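Local coordinates for protein putative exotoxin (superantigen) (Streptococcus pyogenes, PDB 1TY0) that probably acts as a secreted superantigen toxin that binds the T-cell receptor through a surface it can also use to dimerise, at residues A[129-134]-A[192-197]. Sequence-based numbering, arbitrary orientation.
Sequences FTIQEF and DNKTIN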
# COMPACT_ATOMS: atom_id res chain seq x y z
N PHE A 129 7.21 -9.04 -17.98
CA PHE A 129 7.01 -8.63 -16.59
C PHE A 129 8.25 -8.78 -15.73
O PHE A 129 9.17 -9.54 -16.06
CB PHE A 129 5.85 -9.43 -15.98
CG PHE A 129 6.09 -10.91 -15.93
CD1 PHE A 129 6.77 -11.48 -14.86
CD2 PHE A 129 5.67 -11.74 -16.97
CE1 PHE A 129 7.02 -12.86 -14.81
CE2 PHE A 129 5.91 -13.11 -16.93
CZ PHE A 129 6.60 -13.67 -15.85
N THR A 130 8.28 -8.06 -14.61
CA THR A 130 9.43 -8.14 -13.71
C THR A 130 9.23 -9.26 -12.70
O THR A 130 8.10 -9.63 -12.38
CB THR A 130 9.63 -6.83 -12.91
OG1 THR A 130 8.48 -6.59 -12.08
CG2 THR A 130 9.82 -5.65 -13.85
N ILE A 131 10.33 -9.81 -12.22
CA ILE A 131 10.26 -10.85 -11.21
C ILE A 131 9.65 -10.20 -9.98
O ILE A 131 8.99 -10.86 -9.18
CB ILE A 131 11.66 -11.43 -10.91
CG1 ILE A 131 12.16 -12.17 -12.15
CG2 ILE A 131 11.60 -12.37 -9.70
CD1 ILE A 131 13.54 -12.77 -12.02
N GLN A 132 9.86 -8.89 -9.82
CA GLN A 132 9.29 -8.18 -8.68
C GLN A 132 7.77 -8.35 -8.66
O GLN A 132 7.19 -8.61 -7.61
CB GLN A 132 9.64 -6.68 -8.74
CG GLN A 132 8.99 -5.87 -7.61
CD GLN A 132 9.47 -4.41 -7.53
OE1 GLN A 132 9.11 -3.69 -6.59
NE2 GLN A 132 10.28 -3.98 -8.49
N GLU A 133 7.13 -8.21 -9.81
CA GLU A 133 5.68 -8.35 -9.87
C GLU A 133 5.27 -9.78 -9.54
O GLU A 133 4.34 -10.02 -8.77
CB GLU A 133 5.14 -7.98 -11.25
CG GLU A 133 3.63 -8.11 -11.34
CD GLU A 133 3.06 -7.63 -12.66
OE1 GLU A 133 3.75 -6.89 -13.39
OE2 GLU A 133 1.90 -8.00 -12.96
N PHE A 134 5.97 -10.74 -10.13
CA PHE A 134 5.66 -12.14 -9.88
C PHE A 134 5.88 -12.49 -8.41
O PHE A 134 5.05 -13.13 -7.78
CB PHE A 134 6.53 -13.03 -10.77
CG PHE A 134 6.04 -14.45 -10.87
CD1 PHE A 134 6.23 -15.34 -9.83
CD2 PHE A 134 5.37 -14.88 -12.01
CE1 PHE A 134 5.76 -16.65 -9.92
CE2 PHE A 134 4.89 -16.18 -12.11
CZ PHE A 134 5.09 -17.07 -11.05
N ASP A 192 17.76 -4.89 -9.59
CA ASP A 192 18.32 -5.53 -10.79
C ASP A 192 17.31 -5.51 -11.94
O ASP A 192 17.65 -5.89 -13.07
CB ASP A 192 18.77 -6.97 -10.51
CG ASP A 192 17.66 -7.86 -9.99
OD1 ASP A 192 16.47 -7.57 -10.26
OD2 ASP A 192 17.98 -8.88 -9.33
N ASN A 193 16.09 -5.08 -11.65
CA ASN A 193 15.02 -4.98 -12.65
C ASN A 193 14.90 -6.26 -13.47
O ASN A 193 14.59 -6.22 -14.66
CB ASN A 193 15.31 -3.80 -13.60
CG ASN A 193 14.05 -3.24 -14.26
OD1 ASN A 193 14.02 -2.99 -15.46
ND2 ASN A 193 13.02 -3.01 -13.46
N LYS A 194 15.15 -7.41 -12.84
CA LYS A 194 15.07 -8.68 -13.56
C LYS A 194 13.72 -8.83 -14.23
O LYS A 194 12.67 -8.69 -13.59
CB LYS A 194 15.34 -9.86 -12.62
CG LYS A 194 16.82 -10.13 -12.41
CD LYS A 194 17.05 -11.45 -11.68
CE LYS A 194 18.54 -11.77 -11.62
NZ LYS A 194 18.81 -13.05 -10.89
N THR A 195 13.76 -9.15 -15.51
CA THR A 195 12.56 -9.26 -16.32
C THR A 195 12.44 -10.59 -17.06
O THR A 195 13.44 -11.20 -17.44
CB THR A 195 12.55 -8.09 -17.33
OG1 THR A 195 12.47 -6.85 -16.61
CG2 THR A 195 11.39 -8.20 -18.29
N ILE A 196 11.20 -11.02 -17.26
CA ILE A 196 10.91 -12.27 -17.96
C ILE A 196 9.83 -12.04 -19.01
O ILE A 196 8.87 -11.30 -18.78
CB ILE A 196 10.36 -13.34 -16.99
CG1 ILE A 196 11.39 -13.66 -15.92
CG2 ILE A 196 9.98 -14.60 -17.78
CD1 ILE A 196 10.88 -14.64 -14.86
N ASN A 197 9.99 -12.68 -20.16
CA ASN A 197 8.99 -12.58 -21.22
C ASN A 197 8.05 -13.76 -20.97
O ASN A 197 8.49 -14.90 -20.88
CB ASN A 197 9.62 -12.71 -22.61
CG ASN A 197 10.63 -11.62 -22.90
OD1 ASN A 197 10.35 -10.44 -22.75
ND2 ASN A 197 11.83 -12.03 -23.31
O HOH W 1 12.45 -7.77 -10.87
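Phe129 and Ile196 form an antiparallel hydrogen-bonded pair, in which Phe129 N donates to Ile196 O (2.9 Å). The return bond from Ile196 N to Phe129 O is 2.8 Å; both are nearly straight, with N-H...O angles of 171°. Thr130 and Thr195 follow as the non-hydrogen-bonded pair, their CA atoms 4.2 Å apart. A third backbone bond, Ile131 N to Lys194 O (2.9 Å), carries the pairing into the first turn of helix 131-146. A water accepts from Gln132 N and donates to Lys194 O, which thus serves both the helix start and the solvent molecule.

Among polar side chains, Thr130 is the N-cap: a chi1 of 63° turns its OG1 back toward the helix start, where it accepts from Glu133 N at 3.1 Å. On the partner segment, Asp192 OD1 takes the N-H of Lys194 in an Asx turn, while Thr195 OG1 donates to Asn193 O. The extended Lys194 chain carries NZ to a salt bridge with Glu170 on strand 168-173.

Phe129 and Ile196 meet on one face of the pairing. Ile196 CB sits over the Phe129 ring, 4.3 Å from its centroid and 26° off the normal, a CH-pi contact. Ile196 CD1 reaches Ile131 CG1, and Ile162 and Ile164 of strand 157-164 also touch Ile196. Separately, the helix start packs against the loop before strand 195-197: Ile131 runs alongside Lys194, its CD1 tightly packed 3.5 Å from Lys194 CB.

This short two-stranded antiparallel pairing, leading directly into an N-capped helix, ties the start of helix 131-146 to the chain preceding strand 201-209 within the C-terminal beta-grasp domain of the staphylococcal/streptococcal superantigen fold.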